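Putative PAS/PAC sensor protein (Nakamurella multipartita DSM 44233, PDB 6HMJ) senses blue light with a flavin-binding light-oxygen-voltage (LOV) domain and mediates RNA binding and translational regulation, the RNA probably being bound through its ANTAR domain. Local coordinates at residues Ala50-Asp55 and His78-Ala83; Pro87-Thr92 and Asp112-Val117; Thr177-Gly182 and Ser197-Asp202; Gly212-Val217 and Val310-Arg315; Ala248-Asp253 and Gly345-Val350. One frame throughout, in Å; residues are numbered along the deposited sequence.

From the N terminus, contact 1 closes a loop made largely of helix 54-70, bringing the turn ahead of that helix onto edge strand 74-82. Contact 2 follows in series on the same sheet, where strand 85-97 meets the start of the long helix 114-149; Thr-82 with Arg-88 and His-78 with Thr-92 join the two contacts. Contact 3, about 51 Å from contact 2 between centres, closes a short loop in the central helical region. Contacts 4 and 5 lie in the flavin-binding PAS domain and close loops of more than ninety residues. Their segments alternate along the chain, so these loops cross; both reach one six-stranded sheet, and Leu-313 packs on Val-350 between them.

Contact 1. Residues Ala50-Asp55 and His78-Ala83; sequences AHLHPD and HLLLTA
Leu-52 reaches over one face of the His-78 imidazole, with CD2 of Leu-52 4.2 Å from the centroid of the His-78 ring and displaced toward its rim, a CH-pi contact. The branch point arrives on the same side, Leu-52 CG lying 3.7 Å from His-78 ND1. With chi1 at 64°, CG of His-78 sits between its own backbone N and carbonyl carbon. The ring is thereby turned along the strand, where ND1 of His-78 donates to Leu-79 O (2.7 Å). That oxygen is in the ring plane, although the donor stands above the carbonyl plane. At the other end NE2 bonds with Thr-92, so both nitrogens are held and the ring's rotation is fixed, which suits a buried histidine. The segment 50-55 is the turn that enters helix 54-70 of the N-terminal PAS fold, packed here on the edge strand 74-82 of its antiparallel sheet. His-53 is the N-cap residue, its ND1 accepting from Asp-55 N in a capping bond of 3.2 Å. Leu-81 points toward this turn and spreads its methyls, CD1 to the Leu-52 carbonyl and CD2 to His-53, where it comes near the plane of the imidazole at its edge and 4.0 Å from His-53 CA. Beside it Leu-81 N donates to His-51 O (2.7 Å, 168°), while the His-51 side chain turns its ND1 to Val-47 O.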
# COMPACT_ATOMS: atom_id res chain seq x y z
N ALA A 50 49.32 -23.16 -27.99
CA ALA A 50 50.04 -22.62 -26.84
C ALA A 50 49.16 -21.71 -25.99
O ALA A 50 49.47 -21.50 -24.82
CB ALA A 50 51.28 -21.86 -27.30
N HIS A 51 48.08 -21.17 -26.56
CA HIS A 51 47.13 -20.36 -25.80
C HIS A 51 45.91 -21.15 -25.35
O HIS A 51 45.01 -20.57 -24.72
CB HIS A 51 46.68 -19.15 -26.63
CG HIS A 51 47.78 -18.18 -26.91
ND1 HIS A 51 48.45 -18.13 -28.12
CD2 HIS A 51 48.33 -17.21 -26.14
CE1 HIS A 51 49.36 -17.18 -28.08
NE2 HIS A 51 49.31 -16.60 -26.89
N LEU A 52 45.83 -22.44 -25.66
CA LEU A 52 44.82 -23.31 -25.09
C LEU A 52 45.37 -23.98 -23.83
O LEU A 52 46.58 -24.05 -23.60
CB LEU A 52 44.37 -24.38 -26.08
CG LEU A 52 43.38 -23.97 -27.18
CD1 LEU A 52 43.89 -22.83 -28.03
CD2 LEU A 52 43.06 -25.18 -28.04
N HIS A 53 44.46 -24.47 -23.01
CA HIS A 53 44.89 -25.17 -21.81
C HIS A 53 45.41 -26.56 -22.18
O HIS A 53 44.86 -27.20 -23.08
CB HIS A 53 43.74 -25.30 -20.81
CG HIS A 53 44.16 -25.80 -19.47
ND1 HIS A 53 44.13 -27.13 -19.13
CD2 HIS A 53 44.63 -25.14 -18.38
CE1 HIS A 53 44.56 -27.28 -17.89
NE2 HIS A 53 44.87 -26.08 -17.41
N PRO A 54 46.49 -27.03 -21.53
CA PRO A 54 47.01 -28.37 -21.85
C PRO A 54 45.94 -29.43 -22.06
O PRO A 54 46.08 -30.30 -22.92
CB PRO A 54 47.88 -28.68 -20.62
CG PRO A 54 48.41 -27.35 -20.22
CD PRO A 54 47.34 -26.33 -20.56
N ASP A 55 44.86 -29.36 -21.27
CA ASP A 55 43.83 -30.39 -21.33
C ASP A 55 42.97 -30.28 -22.58
O ASP A 55 42.32 -31.27 -22.96
CB ASP A 55 42.94 -30.31 -20.08
CG ASP A 55 43.74 -30.40 -18.80
OD1 ASP A 55 44.87 -30.94 -18.83
OD2 ASP A 55 43.24 -29.93 -17.75
N HIS A 78 36.89 -25.17 -25.19
CA HIS A 78 38.21 -25.07 -24.60
C HIS A 78 38.34 -23.73 -23.90
O HIS A 78 37.38 -22.96 -23.80
CB HIS A 78 39.30 -25.23 -25.67
CG HIS A 78 39.28 -24.14 -26.71
ND1 HIS A 78 39.93 -22.94 -26.54
CD2 HIS A 78 38.68 -24.08 -27.92
CE1 HIS A 78 39.74 -22.19 -27.60
NE2 HIS A 78 38.99 -22.85 -28.45
N LEU A 79 39.55 -23.45 -23.40
CA LEU A 79 39.88 -22.20 -22.75
C LEU A 79 40.89 -21.42 -23.59
O LEU A 79 41.46 -21.93 -24.56
CB LEU A 79 40.46 -22.44 -21.36
CG LEU A 79 39.63 -23.25 -20.36
CD1 LEU A 79 40.39 -23.36 -19.04
CD2 LEU A 79 38.27 -22.61 -20.14
N LEU A 80 41.09 -20.16 -23.21
CA LEU A 80 42.14 -19.32 -23.78
C LEU A 80 42.98 -18.80 -22.62
O LEU A 80 42.44 -18.16 -21.71
CB LEU A 80 41.57 -18.17 -24.61
CG LEU A 80 40.94 -18.56 -25.96
CD1 LEU A 80 40.36 -17.33 -26.64
CD2 LEU A 80 41.93 -19.25 -26.87
N LEU A 81 44.28 -19.06 -22.66
CA LEU A 81 45.17 -18.66 -21.57
C LEU A 81 45.54 -17.18 -21.69
O LEU A 81 45.92 -16.71 -22.76
CB LEU A 81 46.42 -19.53 -21.58
CG LEU A 81 46.11 -21.03 -21.58
CD1 LEU A 81 47.39 -21.84 -21.70
CD2 LEU A 81 45.32 -21.43 -20.34
N THR A 82 45.44 -16.46 -20.57
CA THR A 82 45.75 -15.04 -20.52
C THR A 82 46.93 -14.80 -19.58
O THR A 82 46.91 -15.23 -18.42
CB THR A 82 44.54 -14.23 -20.03
OG1 THR A 82 43.36 -14.67 -20.72
CG2 THR A 82 44.75 -12.75 -20.28
N ALA A 83 47.95 -14.11 -20.09
CA ALA A 83 49.14 -13.82 -19.31
C ALA A 83 48.79 -13.02 -18.06
O ALA A 83 48.31 -11.88 -18.16
CB ALA A 83 50.16 -13.06 -20.16

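Contact 2. Residues Pro87-Thr92 and Asp112-Val117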
# COMPACT_ATOMS: atom_id res chain seq x y z
N PRO A 87 42.10 -17.86 -17.29
CA PRO A 87 41.69 -18.18 -18.67
C PRO A 87 40.26 -17.77 -18.96
O PRO A 87 39.41 -17.67 -18.06
CB PRO A 87 41.85 -19.70 -18.74
CG PRO A 87 42.84 -20.03 -17.69
CD PRO A 87 42.61 -19.05 -16.59
N ARG A 88 39.98 -17.53 -20.26
CA ARG A 88 38.65 -17.19 -20.72
C ARG A 88 37.99 -18.39 -21.37
O ARG A 88 38.66 -19.22 -21.99
CB ARG A 88 38.70 -16.04 -21.74
CG ARG A 88 39.26 -14.74 -21.20
CD ARG A 88 40.66 -14.50 -21.74
NE ARG A 88 40.65 -14.26 -23.18
CZ ARG A 88 41.71 -14.37 -23.97
NH1 ARG A 88 42.89 -14.72 -23.46
NH2 ARG A 88 41.60 -14.14 -25.27
N PRO A 89 36.67 -18.52 -21.27
CA PRO A 89 35.98 -19.60 -21.99
C PRO A 89 35.95 -19.30 -23.48
O PRO A 89 35.78 -18.16 -23.90
CB PRO A 89 34.57 -19.59 -21.39
CG PRO A 89 34.37 -18.18 -20.98
CD PRO A 89 35.72 -17.67 -20.53
N ALA A 90 36.12 -20.35 -24.28
CA ALA A 90 36.22 -20.17 -25.72
C ALA A 90 35.64 -21.39 -26.43
O ALA A 90 35.31 -22.41 -25.81
CB ALA A 90 37.67 -19.94 -26.15
N MET A 91 35.53 -21.27 -27.75
CA MET A 91 34.95 -22.31 -28.59
C MET A 91 35.51 -22.14 -29.99
O MET A 91 35.56 -21.03 -30.51
CB MET A 91 33.42 -22.21 -28.59
CG MET A 91 32.70 -23.25 -29.45
SD MET A 91 31.36 -22.57 -30.46
CE MET A 91 32.27 -21.45 -31.53
N THR A 92 35.94 -23.25 -30.59
CA THR A 92 36.44 -23.25 -31.96
C THR A 92 35.46 -24.01 -32.84
O THR A 92 35.01 -25.10 -32.49
CB THR A 92 37.82 -23.90 -32.05
OG1 THR A 92 38.75 -23.17 -31.24
CG2 THR A 92 38.32 -23.92 -33.49
N ASP A 112 35.86 -16.04 -28.33
CA ASP A 112 36.05 -15.81 -26.90
C ASP A 112 34.67 -15.61 -26.29
O ASP A 112 34.00 -14.61 -26.56
CB ASP A 112 36.94 -14.60 -26.67
CG ASP A 112 37.13 -14.28 -25.19
OD1 ASP A 112 36.57 -15.01 -24.34
OD2 ASP A 112 37.83 -13.30 -24.88
N LEU A 113 34.24 -16.56 -25.45
CA LEU A 113 32.92 -16.52 -24.84
C LEU A 113 32.92 -15.76 -23.52
O LEU A 113 31.92 -15.81 -22.79
CB LEU A 113 32.41 -17.95 -24.61
CG LEU A 113 32.30 -18.83 -25.86
CD1 LEU A 113 31.94 -20.26 -25.48
CD2 LEU A 113 31.29 -18.27 -26.84
N SER A 114 34.00 -15.04 -23.21
CA SER A 114 34.10 -14.36 -21.93
C SER A 114 32.99 -13.32 -21.78
O SER A 114 32.36 -13.23 -20.72
CB SER A 114 35.48 -13.71 -21.79
OG SER A 114 35.73 -13.30 -20.46
N ASP A 115 32.75 -12.53 -22.82
CA ASP A 115 31.77 -11.46 -22.75
C ASP A 115 30.35 -12.02 -22.73
O ASP A 115 29.51 -11.60 -21.93
CB ASP A 115 31.96 -10.50 -23.92
CG ASP A 115 31.02 -9.31 -23.87
OD1 ASP A 115 30.29 -9.16 -22.87
OD2 ASP A 115 31.00 -8.53 -24.84
N ARG A 116 30.07 -12.98 -23.62
CA ARG A 116 28.72 -13.55 -23.70
C ARG A 116 28.34 -14.22 -22.39
O ARG A 116 27.20 -14.09 -21.93
CB ARG A 116 28.66 -14.54 -24.87
CG ARG A 116 27.32 -15.22 -25.06
CD ARG A 116 26.33 -14.30 -25.74
NE ARG A 116 24.98 -14.85 -25.73
CZ ARG A 116 24.51 -15.72 -26.62
NH1 ARG A 116 25.28 -16.15 -27.62
NH2 ARG A 116 23.26 -16.16 -26.52
N VAL A 117 29.27 -14.96 -21.79
CA VAL A 117 29.00 -15.62 -20.51
C VAL A 117 28.76 -14.59 -19.42
O VAL A 117 27.87 -14.75 -18.58
CB VAL A 117 30.16 -16.57 -20.16
CG1 VAL A 117 30.20 -16.85 -18.67
CG2 VAL A 117 30.01 -17.87 -20.93
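Two bends in Arg-88, chi2 107° and chi3 66°, fold its chain toward Asp-112, whose CG stands opposite its own backbone N (chi1 178°). The side chains meet at about a right angle in a salt bridge, but the bond from Arg-88 NE to Asp-112 OD2 is weak at 3.4 Å. OD2 alone comes to the guanidinium edge near its plane, and the carboxylate is turned well out of that plane. Arginine suits the place because its terminal nitrogens serve other partners: NH2 bonds to Val-33 O and NH1 to Thr-82. The other carboxylate oxygen has its own task. Asp-112 OD1 accepts from Ser-114 N (2.8 Å) from above the carboxylate plane, an Asx turn that leads the chain into its helix. Alongside, Leu-113 N donates to Pro-89 O (2.7 Å). The compact, puckered proline ring packs on the turn, with Pro-89 CG 4.1 Å from Leu-113 CB, and the leucine's CD1 lies 4.0 Å from Met-91 CB. The contact thus joins strand 85-97 to the point where strand 105-112, its antiparallel neighbour through the Ala-90 and Asp-112 pair, gives way to helix 114-149, and Arg-116 of the second subunit bonds to Ala-90 O there.

Contact 3. Residues Thr177-Gly182 and Ser197-Asp202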
# COMPACT_ATOMS: atom_id res chain seq x y z
N THR A 177 0.57 -8.67 -0.59
CA THR A 177 -0.23 -8.66 -1.81
C THR A 177 -1.70 -8.94 -1.50
O THR A 177 -2.59 -8.29 -2.05
CB THR A 177 0.31 -9.67 -2.81
OG1 THR A 177 1.59 -9.24 -3.29
CG2 THR A 177 -0.64 -9.82 -4.00
N GLY A 178 -1.96 -9.91 -0.63
CA GLY A 178 -3.33 -10.24 -0.29
C GLY A 178 -4.05 -9.09 0.40
O GLY A 178 -5.23 -8.85 0.15
N MET A 179 -3.34 -8.36 1.26
CA MET A 179 -3.96 -7.25 1.97
C MET A 179 -4.30 -6.11 1.01
O MET A 179 -5.35 -5.47 1.16
CB MET A 179 -3.02 -6.74 3.07
CG MET A 179 -3.65 -5.71 3.99
SD MET A 179 -2.42 -4.78 4.92
CE MET A 179 -2.04 -3.50 3.72
N ILE A 180 -3.43 -5.84 0.04
CA ILE A 180 -3.68 -4.75 -0.89
C ILE A 180 -4.83 -5.10 -1.83
O ILE A 180 -5.78 -4.33 -1.99
CB ILE A 180 -2.39 -4.41 -1.67
CG1 ILE A 180 -1.29 -3.98 -0.69
CG2 ILE A 180 -2.66 -3.32 -2.69
CD1 ILE A 180 0.08 -3.82 -1.33
N GLU A 181 -4.75 -6.27 -2.47
CA GLU A 181 -5.83 -6.70 -3.35
C GLU A 181 -7.15 -6.80 -2.60
O GLU A 181 -8.19 -6.35 -3.09
CB GLU A 181 -5.46 -8.04 -3.99
CG GLU A 181 -4.28 -7.96 -4.94
CD GLU A 181 -3.81 -9.32 -5.43
OE1 GLU A 181 -4.34 -10.34 -4.94
OE2 GLU A 181 -2.93 -9.37 -6.31
N GLY A 182 -7.12 -7.39 -1.40
CA GLY A 182 -8.35 -7.56 -0.64
C GLY A 182 -8.96 -6.23 -0.21
O GLY A 182 -10.16 -6.01 -0.34
N SER A 197 -9.49 -5.06 9.03
CA SER A 197 -9.48 -6.21 9.92
C SER A 197 -10.13 -7.42 9.27
O SER A 197 -9.61 -8.54 9.37
CB SER A 197 -10.19 -5.87 11.23
OG SER A 197 -10.30 -7.01 12.06
N THR A 198 -11.26 -7.23 8.59
CA THR A 198 -11.92 -8.35 7.92
C THR A 198 -11.10 -8.87 6.75
O THR A 198 -11.27 -10.02 6.35
CB THR A 198 -13.32 -7.95 7.43
OG1 THR A 198 -13.21 -7.05 6.32
CG2 THR A 198 -14.12 -7.30 8.55
N VAL A 199 -10.21 -8.05 6.18
CA VAL A 199 -9.31 -8.53 5.14
C VAL A 199 -8.29 -9.50 5.74
O VAL A 199 -8.01 -10.56 5.17
CB VAL A 199 -8.62 -7.36 4.43
CG1 VAL A 199 -7.48 -7.86 3.55
CG2 VAL A 199 -9.62 -6.58 3.60
N PHE A 200 -7.71 -9.14 6.88
CA PHE A 200 -6.76 -10.04 7.54
C PHE A 200 -7.42 -11.36 7.90
O PHE A 200 -6.83 -12.43 7.72
CB PHE A 200 -6.18 -9.37 8.78
CG PHE A 200 -5.17 -8.29 8.48
CD1 PHE A 200 -4.19 -8.48 7.52
CD2 PHE A 200 -5.21 -7.08 9.15
CE1 PHE A 200 -3.27 -7.50 7.24
CE2 PHE A 200 -4.28 -6.08 8.88
CZ PHE A 200 -3.31 -6.30 7.92
N THR A 201 -8.65 -11.32 8.42
CA THR A 201 -9.32 -12.56 8.82
C THR A 201 -9.75 -13.36 7.60
O THR A 201 -9.71 -14.60 7.62
CB THR A 201 -10.52 -12.25 9.71
OG1 THR A 201 -11.47 -11.46 8.98
CG2 THR A 201 -10.08 -11.50 10.95
N ASP A 202 -10.17 -12.69 6.52
CA ASP A 202 -10.49 -13.40 5.29
C ASP A 202 -9.29 -14.15 4.74
O ASP A 202 -9.46 -15.11 3.99
CB ASP A 202 -11.01 -12.42 4.23
CG ASP A 202 -12.43 -11.97 4.49
OD1 ASP A 202 -13.10 -12.53 5.39
OD2 ASP A 202 -12.88 -11.04 3.79
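Met-179 and Phe-200 make the Met-aromatic part of this contact. The sulfur SD of Met-179 is 3.5 Å from CZ of Phe-200 and 4.5 Å from the centroid of the ring, approaching obliquely at 62° off the ring normal. CG of Met-179 touches the same border of the ring, 3.7 Å from Phe-200 CE1. The methionine extends from its helix with CG opposite the backbone N (chi1 -172°), then bends at its last torsion beside the ring. A flexible thioether suits this position, since Met-179 must also fit against Ala-142, Ile-145 and Val-146 of helix 114-149, while Phe-200 stacks on His-164. Aliphatic packing comes from Val-199, which points toward the other helix and divides its methyls: CG1 is 3.9 Å from Met-179 CA, and CG2 is 3.9 Å from Gly-182 C. Gly-182 has no side chain, so Val-199 can settle directly against the backbone. Between the two segments the packing is apolar; polar groups bond elsewhere, Ser-197 OG to Glu-355 and Thr-198 O within its own helix, where Asp-202 N and Thr-201 OG1 reach it from the same face of its plane. The axes of the short segments 177-182 and 197-202 approach to 9.5 Å at 128°. Here helix 172-185, which the ANTAR region enters, crosses helix 192-202; the ANTAR region probably binds RNA.

Contact 4. Residues Gly212-Val217 and Val310-Arg315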
# COMPACT_ATOMS: atom_id res chain seq x y z
N GLY A 212 -15.30 -7.59 26.28
CA GLY A 212 -15.24 -6.20 26.73
C GLY A 212 -14.89 -6.10 28.20
O GLY A 212 -14.07 -6.87 28.72
N TRP A 213 -15.51 -5.15 28.88
CA TRP A 213 -15.20 -4.89 30.29
C TRP A 213 -16.24 -3.93 30.86
O TRP A 213 -17.11 -3.42 30.15
CB TRP A 213 -13.78 -4.32 30.44
CG TRP A 213 -13.40 -3.33 29.38
CD1 TRP A 213 -12.60 -3.55 28.30
CD2 TRP A 213 -13.80 -1.95 29.30
NE1 TRP A 213 -12.47 -2.41 27.55
CE2 TRP A 213 -13.20 -1.41 28.15
CE3 TRP A 213 -14.60 -1.13 30.10
CZ2 TRP A 213 -13.38 -0.08 27.77
CZ3 TRP A 213 -14.78 0.20 29.72
CH2 TRP A 213 -14.17 0.70 28.56
N THR A 214 -16.12 -3.69 32.17
CA THR A 214 -16.94 -2.73 32.90
C THR A 214 -16.06 -2.11 33.98
O THR A 214 -15.41 -2.85 34.73
CB THR A 214 -18.17 -3.39 33.52
OG1 THR A 214 -19.03 -3.91 32.50
CG2 THR A 214 -18.95 -2.40 34.37
N VAL A 215 -16.03 -0.79 34.05
CA VAL A 215 -15.16 -0.09 34.99
C VAL A 215 -15.92 1.05 35.65
O VAL A 215 -16.91 1.56 35.10
CB VAL A 215 -13.89 0.47 34.31
CG1 VAL A 215 -13.12 -0.65 33.64
CG2 VAL A 215 -14.27 1.55 33.30
N PRO A 216 -15.47 1.48 36.82
CA PRO A 216 -16.11 2.61 37.51
C PRO A 216 -15.69 3.93 36.88
O PRO A 216 -14.89 3.98 35.95
CB PRO A 216 -15.61 2.47 38.95
CG PRO A 216 -14.28 1.83 38.81
CD PRO A 216 -14.37 0.91 37.62
N VAL A 217 -16.24 5.02 37.42
CA VAL A 217 -15.98 6.36 36.92
C VAL A 217 -15.15 7.11 37.95
O VAL A 217 -15.50 7.14 39.14
CB VAL A 217 -17.28 7.11 36.61
CG1 VAL A 217 -17.00 8.56 36.26
CG2 VAL A 217 -18.04 6.42 35.49
N VAL A 310 -20.59 3.63 36.03
CA VAL A 310 -19.63 2.77 35.36
C VAL A 310 -19.66 3.03 33.86
O VAL A 310 -20.65 3.50 33.31
CB VAL A 310 -19.91 1.27 35.63
CG1 VAL A 310 -19.89 0.97 37.12
CG2 VAL A 310 -21.24 0.85 35.01
N THR A 311 -18.55 2.70 33.22
CA THR A 311 -18.45 2.68 31.76
C THR A 311 -18.24 1.24 31.32
O THR A 311 -17.40 0.53 31.90
CB THR A 311 -17.30 3.57 31.27
OG1 THR A 311 -17.52 4.92 31.70
CG2 THR A 311 -17.22 3.52 29.75
N THR A 312 -18.99 0.81 30.32
CA THR A 312 -18.95 -0.57 29.86
C THR A 312 -18.65 -0.60 28.37
O THR A 312 -19.28 0.12 27.59
CB THR A 312 -20.28 -1.28 30.14
OG1 THR A 312 -20.37 -1.56 31.55
CG2 THR A 312 -20.38 -2.58 29.36
N LEU A 313 -17.70 -1.44 27.98
CA LEU A 313 -17.47 -1.78 26.59
C LEU A 313 -18.05 -3.17 26.34
O LEU A 313 -17.78 -4.10 27.10
CB LEU A 313 -15.97 -1.76 26.26
CG LEU A 313 -15.59 -2.09 24.81
CD1 LEU A 313 -16.18 -1.07 23.85
CD2 LEU A 313 -14.08 -2.18 24.66
N ILE A 314 -18.86 -3.29 25.29
CA ILE A 314 -19.57 -4.54 25.03
C ILE A 314 -19.86 -4.63 23.54
O ILE A 314 -20.01 -3.62 22.85
CB ILE A 314 -20.86 -4.64 25.87
CG1 ILE A 314 -21.45 -6.04 25.79
CG2 ILE A 314 -21.88 -3.59 25.42
CD1 ILE A 314 -22.57 -6.30 26.79
N ARG A 315 -19.95 -5.86 23.05
CA ARG A 315 -20.26 -6.12 21.65
C ARG A 315 -21.78 -6.09 21.46
O ARG A 315 -22.51 -6.76 22.19
CB ARG A 315 -19.68 -7.47 21.23
CG ARG A 315 -19.71 -7.76 19.74
CD ARG A 315 -18.66 -6.95 18.99
NE ARG A 315 -18.51 -7.38 17.60
CZ ARG A 315 -17.88 -6.68 16.66
NH1 ARG A 315 -17.32 -5.51 16.95
NH2 ARG A 315 -17.79 -7.15 15.42
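Trp-213 leans across the neighbouring strand onto Leu-313. From CB, on the sheet face it shares with Leu-313, a chi1 of 40° places CG between the backbone N and the carbonyl carbon and turns the indole inward over the partner strand. CD1 then lies beside the leucine's CD2, and NE1 of Trp-213 comes close to the same methyl. Further out the six-membered ring rests on Leu-313 CB, which is 3.5 Å from its centroid and over the face, a CH-pi contact. At the tip, CZ3 of Trp-213 is 4.1 Å from Thr-311 CG2, and Thr-311 O lies at the ring's edge. A broad flat side chain thus spans two residues of the opposite strand. On the other face the hydroxyls of Thr-214 and Thr-312 share a hydrogen bond (OG1 to OG1, 2.9 Å), and Ile-300 of helix 294-305 packs against both threonines, whose methyls suit that apolar neighbour. The backbones pair doubly: Trp-213 N donates to Leu-313 O (3.1 Å), Thr-311 N to Val-215 O (2.7 Å), and both bonds are reciprocated. This is antiparallel pairing in which strand 213-216 extends the PAS sheet of the LOV domain at strand 310-317, whose Ile-314 touches the flavin.

Contact 5. Residues Ala248-Asp253 and Gly345-Val350; sequences AITVAD and GYQLDV. With FMN (flavin mononucleotide), chain E.
Thr-250 and Gln-347 meet at about a right angle, and here the contact is closely knit. Gln-347 NE2 donates to Thr-250 OG1 (3.0 Å, 157°), which lies near the amide plane. The same hydroxyl donates to Gly-345 O (3.1 Å), an oxygen that also accepts from Thr-250 N (2.9 Å). The hydroxyl thus both accepts and donates, which fixes its rotation and suits a threonine here. Gly-345, with no side chain, leaves room for the flavin, whose C7M lies 3.5 Å from Gly-345 N. Bent at chi2 (84°), Gln-347 also extends a weak bond from NE2 to FMN N5 (3.4 Å). Toward Ala-248 the two chain segments are joined more loosely, through water. Two waters bridge there, one between Ala-248 N and Gln-347 O, the other between Ala-248 O and Gln-347 O, and the small Ala-248 CB lies 3.5 Å from Gln-347 OE1. Such a glutamine facing N5, with Cys-284 elsewhere in the pocket, is characteristic of LOV photoreceptors, where it probably relays flavin photochemistry to the sheet.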
# COMPACT_ATOMS: atom_id res chain seq x y z
N ALA A 248 -26.06 9.17 21.39
CA ALA A 248 -27.24 8.46 21.87
C ALA A 248 -27.46 8.73 23.35
O ALA A 248 -26.51 8.76 24.14
CB ALA A 248 -27.09 6.96 21.63
N ILE A 249 -28.72 8.94 23.71
CA ILE A 249 -29.13 9.13 25.10
C ILE A 249 -30.32 8.22 25.37
O ILE A 249 -31.27 8.19 24.59
CB ILE A 249 -29.49 10.60 25.39
CG1 ILE A 249 -28.30 11.51 25.03
CG2 ILE A 249 -29.89 10.78 26.85
CD1 ILE A 249 -28.58 12.98 25.20
N THR A 250 -30.26 7.48 26.47
CA THR A 250 -31.34 6.60 26.88
C THR A 250 -31.54 6.71 28.38
O THR A 250 -30.60 6.99 29.13
CB THR A 250 -31.07 5.14 26.49
OG1 THR A 250 -29.80 4.73 27.03
CG2 THR A 250 -31.05 4.98 24.98
N VAL A 251 -32.78 6.50 28.82
CA VAL A 251 -33.12 6.50 30.23
C VAL A 251 -33.90 5.23 30.54
O VAL A 251 -34.81 4.86 29.80
CB VAL A 251 -33.95 7.75 30.63
CG1 VAL A 251 -34.20 7.75 32.13
CG2 VAL A 251 -33.23 9.02 30.19
N ALA A 252 -33.54 4.58 31.64
CA ALA A 252 -34.23 3.39 32.11
C ALA A 252 -34.77 3.65 33.51
O ALA A 252 -34.11 4.30 34.33
CB ALA A 252 -33.30 2.18 32.13
N ASP A 253 -35.97 3.14 33.77
CA ASP A 253 -36.63 3.28 35.07
C ASP A 253 -36.33 2.03 35.90
O ASP A 253 -36.92 0.98 35.68
CB ASP A 253 -38.13 3.49 34.89
CG ASP A 253 -38.85 3.71 36.20
OD1 ASP A 253 -38.22 3.57 37.26
OD2 ASP A 253 -40.06 4.03 36.16
N GLY A 345 -28.06 6.23 30.03
CA GLY A 345 -27.06 5.52 29.23
C GLY A 345 -26.68 6.34 28.01
O GLY A 345 -27.55 6.90 27.34
N TYR A 346 -25.38 6.39 27.73
CA TYR A 346 -24.84 7.14 26.60
C TYR A 346 -24.05 6.17 25.73
O TYR A 346 -22.87 5.93 25.98
CB TYR A 346 -23.96 8.30 27.07
CG TYR A 346 -24.56 9.11 28.20
CD1 TYR A 346 -24.45 8.68 29.52
CD2 TYR A 346 -25.22 10.30 27.95
CE1 TYR A 346 -25.00 9.41 30.55
CE2 TYR A 346 -25.77 11.04 28.98
CZ TYR A 346 -25.65 10.59 30.28
OH TYR A 346 -26.20 11.32 31.31
N GLN A 347 -24.69 5.62 24.71
CA GLN A 347 -24.05 4.64 23.85
C GLN A 347 -23.17 5.33 22.81
O GLN A 347 -23.54 6.36 22.25
CB GLN A 347 -25.09 3.77 23.15
CG GLN A 347 -25.94 2.92 24.09
CD GLN A 347 -27.12 3.67 24.68
OE1 GLN A 347 -27.30 4.87 24.45
NE2 GLN A 347 -27.95 2.96 25.44
N LEU A 348 -21.99 4.75 22.57
CA LEU A 348 -21.02 5.29 21.62
C LEU A 348 -20.46 4.15 20.79
O LEU A 348 -20.03 3.13 21.34
CB LEU A 348 -19.88 6.01 22.34
CG LEU A 348 -20.23 7.31 23.07
CD1 LEU A 348 -19.08 7.75 23.95
CD2 LEU A 348 -20.59 8.41 22.08
N ASP A 349 -20.47 4.32 19.47
CA ASP A 349 -19.83 3.38 18.57
C ASP A 349 -18.33 3.67 18.56
O ASP A 349 -17.89 4.66 17.96
CB ASP A 349 -20.43 3.48 17.17
CG ASP A 349 -19.85 2.46 16.21
OD1 ASP A 349 -18.96 1.69 16.63
OD2 ASP A 349 -20.30 2.42 15.04
N VAL A 350 -17.55 2.82 19.21
CA VAL A 350 -16.11 3.01 19.33
C VAL A 350 -15.39 1.90 18.59
O VAL A 350 -14.29 1.49 18.98
CB VAL A 350 -15.68 3.08 20.81
CG1 VAL A 350 -16.33 4.27 21.49
CG2 VAL A 350 -16.03 1.79 21.53
N1 FMN E . -26.51 -3.22 27.60
C2 FMN E . -26.02 -3.35 26.35
O2 FMN E . -25.54 -4.45 26.00
N3 FMN E . -26.03 -2.34 25.46
C4 FMN E . -26.53 -1.14 25.75
O4 FMN E . -26.52 -0.22 24.90
C4A FMN E . -27.09 -0.91 27.10
N5 FMN E . -27.61 0.27 27.47
C5A FMN E . -28.11 0.45 28.71
C6 FMN E . -28.64 1.69 29.06
C7 FMN E . -29.16 1.89 30.32
C7M FMN E . -29.73 3.24 30.68
C8 FMN E . -29.16 0.79 31.31
C8M FMN E . -29.71 0.97 32.70
C9 FMN E . -28.63 -0.45 30.97
C9A FMN E . -28.10 -0.67 29.70
N10 FMN E . -27.56 -1.93 29.32
C10 FMN E . -27.04 -2.06 28.03
C1' FMN E . -27.48 -3.09 30.22
C2' FMN E . -28.67 -4.01 30.00
O2' FMN E . -29.85 -3.25 29.72
C3' FMN E . -28.88 -4.83 31.26
O3' FMN E . -29.12 -3.94 32.36
C4' FMN E . -27.70 -5.72 31.61
O4' FMN E . -27.40 -6.60 30.52
C5' FMN E . -28.08 -6.46 32.87
O5' FMN E . -27.83 -7.86 32.76
P FMN E . -29.07 -8.85 32.49
O1P FMN E . -28.39 -10.19 32.42
O2P FMN E . -29.97 -8.65 33.68
O3P FMN E . -29.69 -8.35 31.21
O HOH W 1 -23.90 7.63 19.85
O HOH W 2 -23.52 8.97 23.94